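Local coordinates for protein adenylyltransferase VopS (Vibrio parahaemolyticus, PDB 3LET) that transfers AMP from ATP to a threonine of the host Rho GTPases RhoA, Rac and Cdc42, blocking their downstream signalling and actin assembly, at residues Gln121-Met126 with Arg226-Ser231; Asp125-His130 with Leu235-Gly240; Asp158-Ala163 with Ala173-Asn178; Glu188-Leu193 with Ala215-Asn220. One frame throughout, in Å; residues are numbered along the deposited sequence.

Interaction 1: Gln121-Met126 with Arg226-Ser231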
loop_
_atom_site.group_PDB
_atom_site.type_symbol
_atom_site.label_atom_id
_atom_site.label_comp_id
_atom_site.label_asym_id
_atom_site.label_seq_id
_atom_site.Cartn_x
_atom_site.Cartn_y
_atom_site.Cartn_z
ATOM N N GLN A 121 7.915 -17.674 0.477
ATOM C CA GLN A 121 7.620 -17.490 -0.949
ATOM C C GLN A 121 6.156 -17.741 -1.227
ATOM O O GLN A 121 5.573 -17.088 -2.103
ATOM C CB GLN A 121 8.483 -18.401 -1.827
ATOM C CG GLN A 121 9.930 -17.930 -1.880
ATOM C CD GLN A 121 10.818 -18.852 -2.684
ATOM O OE1 GLN A 121 10.913 -18.746 -3.915
ATOM N NE2 GLN A 121 11.458 -19.783 -1.996
ATOM N N ALA A 122 5.537 -18.683 -0.518
ATOM C CA ALA A 122 4.094 -18.863 -0.700
ATOM C C ALA A 122 3.321 -17.639 -0.185
ATOM O O ALA A 122 2.334 -17.224 -0.791
ATOM C CB ALA A 122 3.609 -20.166 -0.016
ATOM N N VAL A 123 3.773 -17.036 0.919
ATOM C CA VAL A 123 3.115 -15.834 1.430
ATOM C C VAL A 123 3.226 -14.723 0.381
ATOM O O VAL A 123 2.241 -14.093 0.059
ATOM C CB VAL A 123 3.727 -15.361 2.772
ATOM C CG1 VAL A 123 3.212 -13.959 3.147
ATOM C CG2 VAL A 123 3.422 -16.380 3.888
ATOM N N PHE A 124 4.416 -14.519 -0.171
ATOM C CA PHE A 124 4.634 -13.488 -1.218
ATOM C C PHE A 124 3.776 -13.784 -2.449
ATOM O O PHE A 124 3.181 -12.866 -3.043
ATOM C CB PHE A 124 6.107 -13.479 -1.682
ATOM C CG PHE A 124 7.037 -12.613 -0.856
ATOM C CD1 PHE A 124 6.660 -12.105 0.372
ATOM C CD2 PHE A 124 8.310 -12.326 -1.330
ATOM C CE1 PHE A 124 7.515 -11.331 1.113
ATOM C CE2 PHE A 124 9.185 -11.558 -0.579
ATOM C CZ PHE A 124 8.781 -11.067 0.651
ATOM N N ASP A 125 3.714 -15.059 -2.864
ATOM C CA ASP A 125 2.932 -15.422 -4.063
ATOM C C ASP A 125 1.457 -15.051 -3.866
ATOM O O ASP A 125 0.753 -14.651 -4.828
ATOM C CB ASP A 125 2.994 -16.937 -4.316
ATOM C CG ASP A 125 4.238 -17.391 -5.112
ATOM O OD1 ASP A 125 4.850 -16.595 -5.843
ATOM O OD2 ASP A 125 4.578 -18.595 -5.029
ATOM N N MET A 126 0.950 -15.249 -2.651
ATOM C CA MET A 126 -0.460 -14.916 -2.347
ATOM C C MET A 126 -0.630 -13.413 -2.446
ATOM O O MET A 126 -1.606 -12.927 -3.035
ATOM C CB MET A 126 -0.866 -15.379 -0.939
ATOM C CG MET A 126 -0.899 -16.898 -0.766
ATOM S SD MET A 126 -2.159 -17.647 -1.795
ATOM C CE MET A 126 -3.642 -16.856 -1.170
ATOM N N ARG A 226 -0.950 -4.500 8.391
ATOM C CA ARG A 226 -1.758 -5.668 8.063
ATOM C C ARG A 226 -0.986 -6.482 7.031
ATOM O O ARG A 226 -0.610 -5.945 6.002
ATOM C CB ARG A 226 -3.105 -5.257 7.471
ATOM C CG ARG A 226 -3.997 -6.460 7.176
ATOM C CD ARG A 226 -5.276 -6.081 6.454
ATOM N NE ARG A 226 -5.028 -5.500 5.137
ATOM C CZ ARG A 226 -5.128 -4.203 4.875
ATOM N NH1 ARG A 226 -5.493 -3.361 5.841
ATOM N NH2 ARG A 226 -4.897 -3.741 3.658
ATOM N N GLY A 227 -0.710 -7.749 7.308
ATOM C CA GLY A 227 0.093 -8.564 6.398
ATOM C C GLY A 227 -0.739 -9.209 5.291
ATOM O O GLY A 227 -1.949 -9.090 5.291
ATOM N N PRO A 228 -0.083 -9.899 4.344
ATOM C CA PRO A 228 -0.782 -10.639 3.284
ATOM C C PRO A 228 -1.829 -11.598 3.837
ATOM O O PRO A 228 -1.610 -12.199 4.896
ATOM C CB PRO A 228 0.337 -11.444 2.618
ATOM C CG PRO A 228 1.591 -10.592 2.863
ATOM C CD PRO A 228 1.390 -10.060 4.261
ATOM N N ASN A 229 -2.947 -11.752 3.130
ATOM C CA ASN A 229 -3.987 -12.667 3.587
ATOM C C ASN A 229 -3.724 -14.007 2.928
ATOM O O ASN A 229 -3.708 -14.103 1.708
ATOM C CB ASN A 229 -5.395 -12.149 3.239
ATOM C CG ASN A 229 -6.489 -12.966 3.905
ATOM O OD1 ASN A 229 -6.535 -14.188 3.761
ATOM N ND2 ASN A 229 -7.370 -12.297 4.646
ATOM N N ILE A 230 -3.440 -15.026 3.736
ATOM C CA ILE A 230 -3.173 -16.361 3.202
ATOM C C ILE A 230 -4.250 -17.338 3.665
ATOM O O ILE A 230 -4.071 -18.557 3.595
ATOM C CB ILE A 230 -1.798 -16.906 3.651
ATOM C CG1 ILE A 230 -1.723 -16.992 5.178
ATOM C CG2 ILE A 230 -0.669 -16.036 3.090
ATOM C CD1 ILE A 230 -0.467 -17.699 5.682
ATOM N N SER A 231 -5.364 -16.773 4.122
ATOM C CA SER A 231 -6.461 -17.528 4.716
ATOM C C SER A 231 -7.669 -17.642 3.806
ATOM O O SER A 231 -8.702 -18.117 4.232
ATOM C CB SER A 231 -6.917 -16.813 5.995
ATOM O OG SER A 231 -5.898 -16.827 6.973
#
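Val123 and Met126 of the long helix 113-139 present one apolar side to Pro228 and Ile230, which lie in the irregular segment that leads from helix 207-217 to helix 238-255. The contact is a helix-against-loop packing in an all-helical Fic protein, joining a helix of the VopS N-terminal family region to a connection of the Fic/DOC region. At its buried end, CG1 of Val123 lies 3.7 Å from CG of Pro228, and the valine branch and the proline ring run at about a right angle to each other. Val123 is turned so that CG1 stands anti to the backbone N (chi1 169°), which sends this methyl to the proline and leaves CG2 facing the CG2 branch of Ile230; CG2 of Val123 is 4.2 Å from CG2 of Ile230. The same Ile230 methyl also rests on the next helical turn, 4.0 Å from CG of Met126, and thus sits between Val123 and Met126. The methionine chain is bent at both chi2 and chi3, which carries its terminal CE to 4.0 Å from the backbone O of Asn229. Ile230 is the solvent-facing part of the patch, whereas Val123 and Pro228 are buried. Tyr102 of helix 88-102 touches both Val123 and Ile230, and Ser237 packs on Pro228. Asn229 directs its CB away from the helix and shapes the loop instead: in an Asx turn its OD1 accepts from the backbone N of Ser231 at 2.9 Å, the donor tilted 26° from the carbonyl plane.

Interaction 2: Asp125-His130 with Leu235-Gly240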
loop_
_atom_site.group_PDB
_atom_site.type_symbol
_atom_site.label_atom_id
_atom_site.label_comp_id
_atom_site.label_asym_id
_atom_site.label_seq_id
_atom_site.Cartn_x
_atom_site.Cartn_y
_atom_site.Cartn_z
ATOM N N ASP A 125 3.714 -15.059 -2.864
ATOM C CA ASP A 125 2.932 -15.422 -4.063
ATOM C C ASP A 125 1.457 -15.051 -3.866
ATOM O O ASP A 125 0.753 -14.651 -4.828
ATOM C CB ASP A 125 2.994 -16.937 -4.316
ATOM C CG ASP A 125 4.238 -17.391 -5.112
ATOM O OD1 ASP A 125 4.850 -16.595 -5.843
ATOM O OD2 ASP A 125 4.578 -18.595 -5.029
ATOM N N MET A 126 0.950 -15.249 -2.651
ATOM C CA MET A 126 -0.460 -14.916 -2.347
ATOM C C MET A 126 -0.630 -13.413 -2.446
ATOM O O MET A 126 -1.606 -12.927 -3.035
ATOM C CB MET A 126 -0.866 -15.379 -0.939
ATOM C CG MET A 126 -0.899 -16.898 -0.766
ATOM S SD MET A 126 -2.159 -17.647 -1.795
ATOM C CE MET A 126 -3.642 -16.856 -1.170
ATOM N N GLU A 127 0.330 -12.681 -1.916
ATOM C CA GLU A 127 0.228 -11.217 -1.970
ATOM C C GLU A 127 0.249 -10.768 -3.428
ATOM O O GLU A 127 -0.582 -9.960 -3.850
ATOM C CB GLU A 127 1.365 -10.567 -1.197
ATOM C CG GLU A 127 1.326 -9.023 -1.216
ATOM C CD GLU A 127 0.168 -8.414 -0.400
ATOM O OE1 GLU A 127 -0.649 -9.162 0.169
ATOM O OE2 GLU A 127 0.084 -7.158 -0.329
ATOM N N VAL A 128 1.181 -11.303 -4.218
ATOM C CA VAL A 128 1.250 -10.944 -5.640
ATOM C C VAL A 128 -0.089 -11.231 -6.341
ATOM O O VAL A 128 -0.585 -10.405 -7.101
ATOM C CB VAL A 128 2.377 -11.726 -6.355
ATOM C CG1 VAL A 128 2.262 -11.568 -7.893
ATOM C CG2 VAL A 128 3.754 -11.261 -5.847
ATOM N N MET A 129 -0.670 -12.405 -6.097
ATOM C CA MET A 129 -1.955 -12.735 -6.698
ATOM C C MET A 129 -3.009 -11.663 -6.402
ATOM O O MET A 129 -3.828 -11.300 -7.260
ATOM C CB MET A 129 -2.462 -14.066 -6.135
ATOM C CG MET A 129 -1.870 -15.280 -6.780
ATOM S SD MET A 129 -2.700 -16.776 -6.195
ATOM C CE MET A 129 -4.416 -16.307 -6.500
ATOM N N HIS A 130 -3.025 -11.202 -5.164
ATOM C CA HIS A 130 -4.102 -10.303 -4.707
ATOM C C HIS A 130 -3.927 -8.913 -5.260
ATOM O O HIS A 130 -4.905 -8.252 -5.611
ATOM C CB HIS A 130 -4.149 -10.289 -3.179
ATOM C CG HIS A 130 -4.495 -11.626 -2.593
ATOM N ND1 HIS A 130 -4.150 -12.001 -1.314
ATOM C CD2 HIS A 130 -5.131 -12.691 -3.144
ATOM C CE1 HIS A 130 -4.584 -13.234 -1.090
ATOM N NE2 HIS A 130 -5.177 -13.675 -2.183
ATOM N N LEU A 235 -7.780 -9.250 0.526
ATOM C CA LEU A 235 -7.313 -7.911 0.914
ATOM C C LEU A 235 -5.793 -7.831 0.790
ATOM O O LEU A 235 -5.111 -8.676 1.368
ATOM C CB LEU A 235 -7.637 -7.640 2.381
ATOM C CG LEU A 235 -8.640 -6.566 2.798
ATOM C CD1 LEU A 235 -8.449 -6.287 4.289
ATOM C CD2 LEU A 235 -8.484 -5.293 1.999
ATOM N N PRO A 236 -5.265 -6.823 0.066
ATOM C CA PRO A 236 -3.819 -6.557 0.036
ATOM C C PRO A 236 -3.268 -6.322 1.440
ATOM O O PRO A 236 -4.022 -5.886 2.309
ATOM C CB PRO A 236 -3.722 -5.267 -0.768
ATOM C CG PRO A 236 -4.928 -5.286 -1.636
ATOM C CD PRO A 236 -6.000 -5.888 -0.805
ATOM N N SER A 237 -1.990 -6.605 1.674
ATOM C CA SER A 237 -1.366 -6.192 2.923
ATOM C C SER A 237 -1.450 -4.674 2.951
ATOM O O SER A 237 -1.684 -4.030 1.923
ATOM C CB SER A 237 0.108 -6.620 2.975
ATOM O OG SER A 237 0.854 -6.030 1.912
ATOM N N SER A 238 -1.226 -4.078 4.115
ATOM C CA SER A 238 -1.271 -2.637 4.196
ATOM C C SER A 238 -0.162 -2.065 3.331
ATOM O O SER A 238 -0.362 -1.085 2.596
ATOM C CB SER A 238 -1.134 -2.152 5.646
ATOM O OG SER A 238 -0.003 -2.709 6.291
ATOM N N ILE A 239 1.023 -2.661 3.413
ATOM C CA ILE A 239 2.153 -2.147 2.634
ATOM C C ILE A 239 1.937 -2.353 1.126
ATOM O O ILE A 239 2.231 -1.478 0.294
ATOM C CB ILE A 239 3.430 -2.864 3.078
ATOM C CG1 ILE A 239 3.744 -2.479 4.530
ATOM C CG2 ILE A 239 4.607 -2.551 2.121
ATOM C CD1 ILE A 239 4.867 -3.304 5.144
ATOM N N GLY A 240 1.452 -3.539 0.773
ATOM C CA GLY A 240 1.184 -3.858 -0.614
ATOM C C GLY A 240 0.154 -2.914 -1.216
ATOM O O GLY A 240 0.329 -2.410 -2.307
HETATM O O HOH W 1 -3.041 -10.223 0.635
#
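The N-terminus of helix 238-255 is capped by Ser237, and the buried carboxylate of Glu127, reaching over from helix 113-139, grips the capping residue itself. Ser237 OG donates to Glu127 OE2 at 2.6 Å, meeting the oxygen from above the carboxylate plane, 60° out of it. The backbone N of Ser237 reaches the same OE2 at 2.9 Å through the syn lone pair, and makes a weak bond to Glu127 OE1 besides. Two donors from one residue thus hold OE2 from different directions and should restrict rotation of the carboxylate. The glutamate gets there with CG anti to the backbone N (chi1 180°), followed by a bend at chi2. The contact ties helix 113-139, in the N-terminal family region, to the start of helix 238-255 in the Fic/DOC region; the Leu235 side chain is about 7 Å from that of Asn281, an ATP-binding residue by similarity. As N-cap, Ser237 uses OG a second time, accepting from the backbone N of Gly240 at 2.8 Å. Glu127 OE2 lies 3.5 Å from CA of Gly240, where the lack of a side chain leaves room for the carboxylate. The place of this carboxylate beside the start of a helix would be expected to favour its ionised form. The other oxygen, OE1, accepts from a bridging water at 2.7 Å; this water also donates to the backbone O of Leu235 and lies in the ring plane of His130, 2.9 Å from ND1. Leu94 of helix 88-102 touches Ser237.

Interaction 3: Asp158-Ala163 with Ala173-Asn178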
loop_
_atom_site.group_PDB
_atom_site.type_symbol
_atom_site.label_atom_id
_atom_site.label_comp_id
_atom_site.label_asym_id
_atom_site.label_seq_id
_atom_site.Cartn_x
_atom_site.Cartn_y
_atom_site.Cartn_z
ATOM N N ASP A 158 -31.198 15.409 -3.915
ATOM C CA ASP A 158 -31.855 15.409 -2.603
ATOM C C ASP A 158 -31.294 14.359 -1.661
ATOM O O ASP A 158 -31.502 14.427 -0.445
ATOM C CB ASP A 158 -33.361 15.195 -2.760
ATOM C CG ASP A 158 -34.106 16.481 -3.043
ATOM O OD1 ASP A 158 -33.462 17.552 -3.050
ATOM O OD2 ASP A 158 -35.336 16.420 -3.255
ATOM N N ALA A 159 -30.612 13.371 -2.227
ATOM C CA ALA A 159 -29.965 12.336 -1.430
ATOM C C ALA A 159 -28.840 12.911 -0.549
ATOM O O ALA A 159 -28.586 12.413 0.549
ATOM C CB ALA A 159 -29.422 11.254 -2.341
ATOM N N PHE A 160 -28.165 13.958 -1.025
ATOM C CA PHE A 160 -27.008 14.511 -0.302
ATOM C C PHE A 160 -27.040 16.032 -0.144
ATOM O O PHE A 160 -26.324 16.593 0.677
ATOM C CB PHE A 160 -25.708 14.103 -1.015
ATOM C CG PHE A 160 -25.534 14.749 -2.364
ATOM C CD1 PHE A 160 -24.801 15.939 -2.498
ATOM C CD2 PHE A 160 -26.100 14.190 -3.488
ATOM C CE1 PHE A 160 -24.634 16.542 -3.754
ATOM C CE2 PHE A 160 -25.950 14.789 -4.753
ATOM C CZ PHE A 160 -25.219 15.967 -4.881
ATOM N N ASN A 161 -27.881 16.705 -0.911
ATOM C CA ASN A 161 -27.880 18.170 -0.920
ATOM C C ASN A 161 -29.285 18.670 -0.684
ATOM O O ASN A 161 -29.931 19.211 -1.589
ATOM C CB ASN A 161 -27.343 18.676 -2.252
ATOM C CG ASN A 161 -27.330 20.191 -2.353
ATOM O OD1 ASN A 161 -27.418 20.911 -1.347
ATOM N ND2 ASN A 161 -27.245 20.687 -3.580
ATOM N N LYS A 162 -29.768 18.456 0.531
ATOM C CA LYS A 162 -31.125 18.844 0.861
ATOM C C LYS A 162 -31.223 20.361 0.801
ATOM O O LYS A 162 -32.163 20.904 0.219
ATOM C CB LYS A 162 -31.513 18.329 2.244
ATOM C CG LYS A 162 -32.951 18.646 2.626
ATOM C CD LYS A 162 -33.317 18.064 3.982
ATOM C CE LYS A 162 -32.365 18.540 5.067
ATOM N NZ LYS A 162 -32.726 17.999 6.402
ATOM N N ALA A 163 -30.236 21.037 1.385
ATOM C CA ALA A 163 -30.199 22.503 1.380
ATOM C C ALA A 163 -30.304 23.093 -0.028
ATOM O O ALA A 163 -30.683 24.241 -0.191
ATOM C CB ALA A 163 -28.937 23.010 2.064
ATOM N N ALA A 173 -18.719 19.083 -1.374
ATOM C CA ALA A 173 -18.596 18.937 0.086
ATOM C C ALA A 173 -19.781 18.184 0.678
ATOM O O ALA A 173 -19.601 17.249 1.443
ATOM C CB ALA A 173 -18.429 20.293 0.776
ATOM N N ALA A 174 -21.000 18.558 0.300
ATOM C CA ALA A 174 -22.192 17.863 0.782
ATOM C C ALA A 174 -22.202 16.382 0.458
ATOM O O ALA A 174 -22.666 15.560 1.261
ATOM C CB ALA A 174 -23.472 18.515 0.184
ATOM N N TRP A 175 -21.716 16.052 -0.734
ATOM C CA TRP A 175 -21.688 14.673 -1.206
ATOM C C TRP A 175 -20.719 13.885 -0.345
ATOM O O TRP A 175 -21.054 12.808 0.136
ATOM C CB TRP A 175 -21.255 14.622 -2.662
ATOM C CG TRP A 175 -21.054 13.215 -3.173
ATOM C CD1 TRP A 175 -22.016 12.235 -3.369
ATOM C CD2 TRP A 175 -19.821 12.660 -3.600
ATOM N NE1 TRP A 175 -21.421 11.096 -3.880
ATOM C CE2 TRP A 175 -20.082 11.338 -4.036
ATOM C CE3 TRP A 175 -18.511 13.157 -3.672
ATOM C CZ2 TRP A 175 -19.070 10.507 -4.503
ATOM C CZ3 TRP A 175 -17.517 12.325 -4.148
ATOM C CH2 TRP A 175 -17.803 11.022 -4.544
ATOM N N ILE A 176 -19.528 14.429 -0.149
ATOM C CA ILE A 176 -18.526 13.728 0.669
ATOM C C ILE A 176 -19.047 13.565 2.109
ATOM O O ILE A 176 -18.976 12.489 2.697
ATOM C CB ILE A 176 -17.178 14.492 0.674
ATOM C CG1 ILE A 176 -16.628 14.639 -0.752
ATOM C CG2 ILE A 176 -16.142 13.734 1.541
ATOM C CD1 ILE A 176 -15.480 15.655 -0.865
ATOM N N ILE A 177 -19.567 14.654 2.669
ATOM C CA ILE A 177 -20.021 14.680 4.051
ATOM C C ILE A 177 -21.107 13.643 4.246
ATOM O O ILE A 177 -21.097 12.912 5.234
ATOM C CB ILE A 177 -20.544 16.090 4.440
ATOM C CG1 ILE A 177 -19.357 17.040 4.628
ATOM C CG2 ILE A 177 -21.395 16.041 5.742
ATOM C CD1 ILE A 177 -19.732 18.570 4.626
ATOM N N ASN A 178 -22.026 13.549 3.284
ATOM C CA ASN A 178 -23.136 12.608 3.381
ATOM C C ASN A 178 -22.695 11.156 3.278
ATOM O O ASN A 178 -23.183 10.283 4.016
ATOM C CB ASN A 178 -24.149 12.880 2.279
ATOM C CG ASN A 178 -25.362 11.989 2.385
ATOM O OD1 ASN A 178 -26.194 12.162 3.269
ATOM N ND2 ASN A 178 -25.456 11.019 1.494
HETATM O O HOH W 2 -24.425 16.360 3.150
#
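An edge-to-face aromatic pair joins the short, weakly bonded helix 157-160 to helix 168-179, on an outlying part of the chain about 30 Å from its centre. Trp175 turns an edge of its indole toward the Phe160 ring, with CD1 of Trp175 lying over the phenyl face: the phenyl and the five-membered ring have centroids 5.5 Å apart and planes at 80°, a T-shaped stack. Phe160 reaches the helix with CG between its own backbone N and carbonyl carbon (chi1 68°), bringing CD1 to 3.6 Å from the backbone N of Trp175 and 3.8 Å from its CB. The CB of Ala174 meets the phenyl edge in the ring plane, 3.9 Å from CD1. One turn farther along the helix, CB of Asn178 lies against CB of Phe160 at 3.8 Å, and its amide lies near the backbone O of Ala159. The polar bridge between the two backbones is a water that donates to Phe160 O and Ala174 O. Beyond the pair, the indole packs against Tyr289, Phe299 and Pro301 and touches Arg286, an ATP-binding residue by similarity; Phe160 likewise rests on Leu155 and Pro301. This is therefore a mainly apolar contact, carried by aromatic and aliphatic surface, in which the direct cohesion between the segments comes from ring and methyl packing and the hydrogen bonding from one shared water.

Interaction 4: Glu188-Leu193 with Ala215-Asn220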
loop_
_atom_site.group_PDB
_atom_site.type_symbol
_atom_site.label_atom_id
_atom_site.label_comp_id
_atom_site.label_asym_id
_atom_site.label_seq_id
_atom_site.Cartn_x
_atom_site.Cartn_y
_atom_site.Cartn_z
ATOM N N GLU A 188 -17.016 20.102 8.945
ATOM C CA GLU A 188 -16.366 21.358 8.631
ATOM C C GLU A 188 -14.943 21.163 8.107
ATOM O O GLU A 188 -14.483 21.902 7.230
ATOM C CB GLU A 188 -16.309 22.260 9.879
ATOM C CG GLU A 188 -17.646 22.742 10.348
ATOM C CD GLU A 188 -17.509 23.768 11.448
ATOM O OE1 GLU A 188 -16.565 23.637 12.259
ATOM O OE2 GLU A 188 -18.333 24.704 11.493
ATOM N N ASN A 189 -14.243 20.177 8.640
ATOM C CA ASN A 189 -12.870 19.896 8.197
ATOM C C ASN A 189 -12.880 19.398 6.746
ATOM O O ASN A 189 -12.065 19.806 5.921
ATOM C CB ASN A 189 -12.231 18.831 9.099
ATOM C CG ASN A 189 -10.772 18.551 8.746
ATOM O OD1 ASN A 189 -9.969 19.467 8.601
ATOM N ND2 ASN A 189 -10.422 17.270 8.647
ATOM N N ILE A 190 -13.807 18.497 6.443
ATOM C CA ILE A 190 -13.958 18.002 5.064
ATOM C C ILE A 190 -14.174 19.186 4.108
ATOM O O ILE A 190 -13.538 19.275 3.057
ATOM C CB ILE A 190 -15.139 17.032 4.965
ATOM C CG1 ILE A 190 -14.781 15.718 5.673
ATOM C CG2 ILE A 190 -15.516 16.799 3.494
ATOM C CD1 ILE A 190 -15.986 14.794 5.978
ATOM N N THR A 191 -15.087 20.085 4.464
ATOM C CA THR A 191 -15.343 21.264 3.634
ATOM C C THR A 191 -14.111 22.174 3.480
ATOM O O THR A 191 -13.775 22.594 2.368
ATOM C CB THR A 191 -16.475 22.093 4.215
ATOM O OG1 THR A 191 -17.648 21.276 4.290
ATOM C CG2 THR A 191 -16.745 23.315 3.314
ATOM N N SER A 192 -13.418 22.464 4.582
ATOM C CA SER A 192 -12.216 23.309 4.499
ATOM C C SER A 192 -11.133 22.675 3.632
ATOM O O SER A 192 -10.500 23.369 2.833
ATOM C CB SER A 192 -11.604 23.584 5.879
ATOM O OG SER A 192 -12.586 24.050 6.789
ATOM N N LEU A 193 -10.908 21.374 3.801
ATOM C CA LEU A 193 -9.854 20.692 3.045
ATOM C C LEU A 193 -10.196 20.678 1.568
ATOM O O LEU A 193 -9.333 20.818 0.710
ATOM C CB LEU A 193 -9.607 19.260 3.556
ATOM C CG LEU A 193 -8.829 19.157 4.881
ATOM C CD1 LEU A 193 -8.846 17.724 5.428
ATOM C CD2 LEU A 193 -7.386 19.637 4.704
ATOM N N ALA A 215 -3.688 12.483 6.322
ATOM C CA ALA A 215 -3.393 12.749 7.730
ATOM C C ALA A 215 -4.283 13.854 8.321
ATOM O O ALA A 215 -4.636 13.798 9.496
ATOM C CB ALA A 215 -1.907 13.101 7.915
ATOM N N ARG A 216 -4.649 14.844 7.507
ATOM C CA ARG A 216 -5.501 15.940 7.953
ATOM C C ARG A 216 -6.975 15.598 7.807
ATOM O O ARG A 216 -7.811 16.077 8.561
ATOM C CB ARG A 216 -5.151 17.214 7.180
ATOM C CG ARG A 216 -3.749 17.723 7.532
ATOM C CD ARG A 216 -3.350 18.933 6.701
ATOM N NE ARG A 216 -4.281 20.033 6.920
ATOM C CZ ARG A 216 -4.552 20.993 6.037
ATOM N NH1 ARG A 216 -3.974 21.014 4.852
ATOM N NH2 ARG A 216 -5.409 21.942 6.343
ATOM N N LEU A 217 -7.287 14.722 6.863
ATOM C CA LEU A 217 -8.670 14.375 6.591
ATOM C C LEU A 217 -9.187 13.298 7.551
ATOM O O LEU A 217 -10.365 13.289 7.899
ATOM C CB LEU A 217 -8.788 13.884 5.161
ATOM C CG LEU A 217 -10.144 13.398 4.679
ATOM C CD1 LEU A 217 -11.165 14.557 4.716
ATOM C CD2 LEU A 217 -9.998 12.829 3.254
ATOM N N VAL A 218 -8.292 12.398 7.964
ATOM C CA VAL A 218 -8.644 11.230 8.776
ATOM C C VAL A 218 -7.741 11.267 10.009
ATOM O O VAL A 218 -6.878 10.419 10.171
ATOM C CB VAL A 218 -8.394 9.927 7.967
ATOM C CG1 VAL A 218 -9.036 8.707 8.643
ATOM C CG2 VAL A 218 -8.961 10.085 6.548
ATOM N N PRO A 219 -7.900 12.277 10.873
ATOM C CA PRO A 219 -6.845 12.349 11.896
ATOM C C PRO A 219 -6.829 11.146 12.853
ATOM O O PRO A 219 -7.856 10.498 13.097
ATOM C CB PRO A 219 -7.149 13.658 12.638
ATOM C CG PRO A 219 -7.970 14.467 11.677
ATOM C CD PRO A 219 -8.782 13.457 10.899
ATOM N N ASN A 220 -5.644 10.843 13.367
ATOM C CA ASN A 220 -5.467 9.724 14.286
ATOM C C ASN A 220 -6.111 8.421 13.811
ATOM O O ASN A 220 -6.579 7.604 14.605
ATOM C CB ASN A 220 -5.967 10.098 15.678
ATOM C CG ASN A 220 -4.944 10.894 16.462
ATOM O OD1 ASN A 220 -3.833 11.137 15.987
ATOM N ND2 ASN A 220 -5.309 11.297 17.671
HETATM O O HOH W 3 -12.237 15.121 8.874
#
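Leu193 and Leu217 form the close-fitting half of this helix-to-helix contact, between helix 184-199 and the C-terminal end of helix 207-217. CD1 of Leu193 abuts the backbone of the other helix, 3.5 Å from CA of Leu217, and also packs on its CB. Leu217 stretches back with CG anti to the backbone N (chi1 177°), which brings its CD1 to 3.9 Å from CG1 of Ile190. The other methyl of Leu193, CD2, sits over the centre of the Arg216 guanidinium, 3.4 Å from CZ, and so covers one flat face of that group. Here the contact passes to its exposed side: Arg216 is bent at chi3 across the leucine, and its NH1 forms a salt bridge with Glu196. At the partly exposed border, Asn189 ND2 donates to the backbone O of Arg216 at 2.9 Å, with an N-H...O angle of 159° and the acceptor near the amide plane. A water 2.8 Å from the same ND2 accepts from it and donates to Leu217 O, so one amide nitrogen serves two carbonyls at the end of the helix, one of them through solvent. The solvent side is thus polar and water-bridged, in contrast to the apolar leucine side. Behind the leucines, Met287 of helix 281-295 touches both Leu193 and Leu217, while Ile190 reaches Ile176 and Ile177, so that helix 184-199 contacts both helix 168-179 and helix 281-295.

Overall arrangement
Interactions 1 and 2 are adjacent, their centres 6 Å apart: they share Asp125 and Met126 of helix 113-139, and Asn229 O of the first packs 3.1 Å from His130 CE1 of the second. Interactions 3 and 4, centres 17 Å apart, meet where CD1 of Ile177 lies 3.4 Å from OG1 of Thr191. The pairs are well separated, with interactions 2 and 4 about 28 Å apart between centres, and both later contacts lie within the chain loop closed by interaction 1. Interactions 2, 3 and 4 lie near residues assigned to ATP binding by similarity, the Trp175 side chain about 4 Å from that of Arg286 and the Leu217 side chain about 7 Å from Gly280; interaction 1 lies away from them.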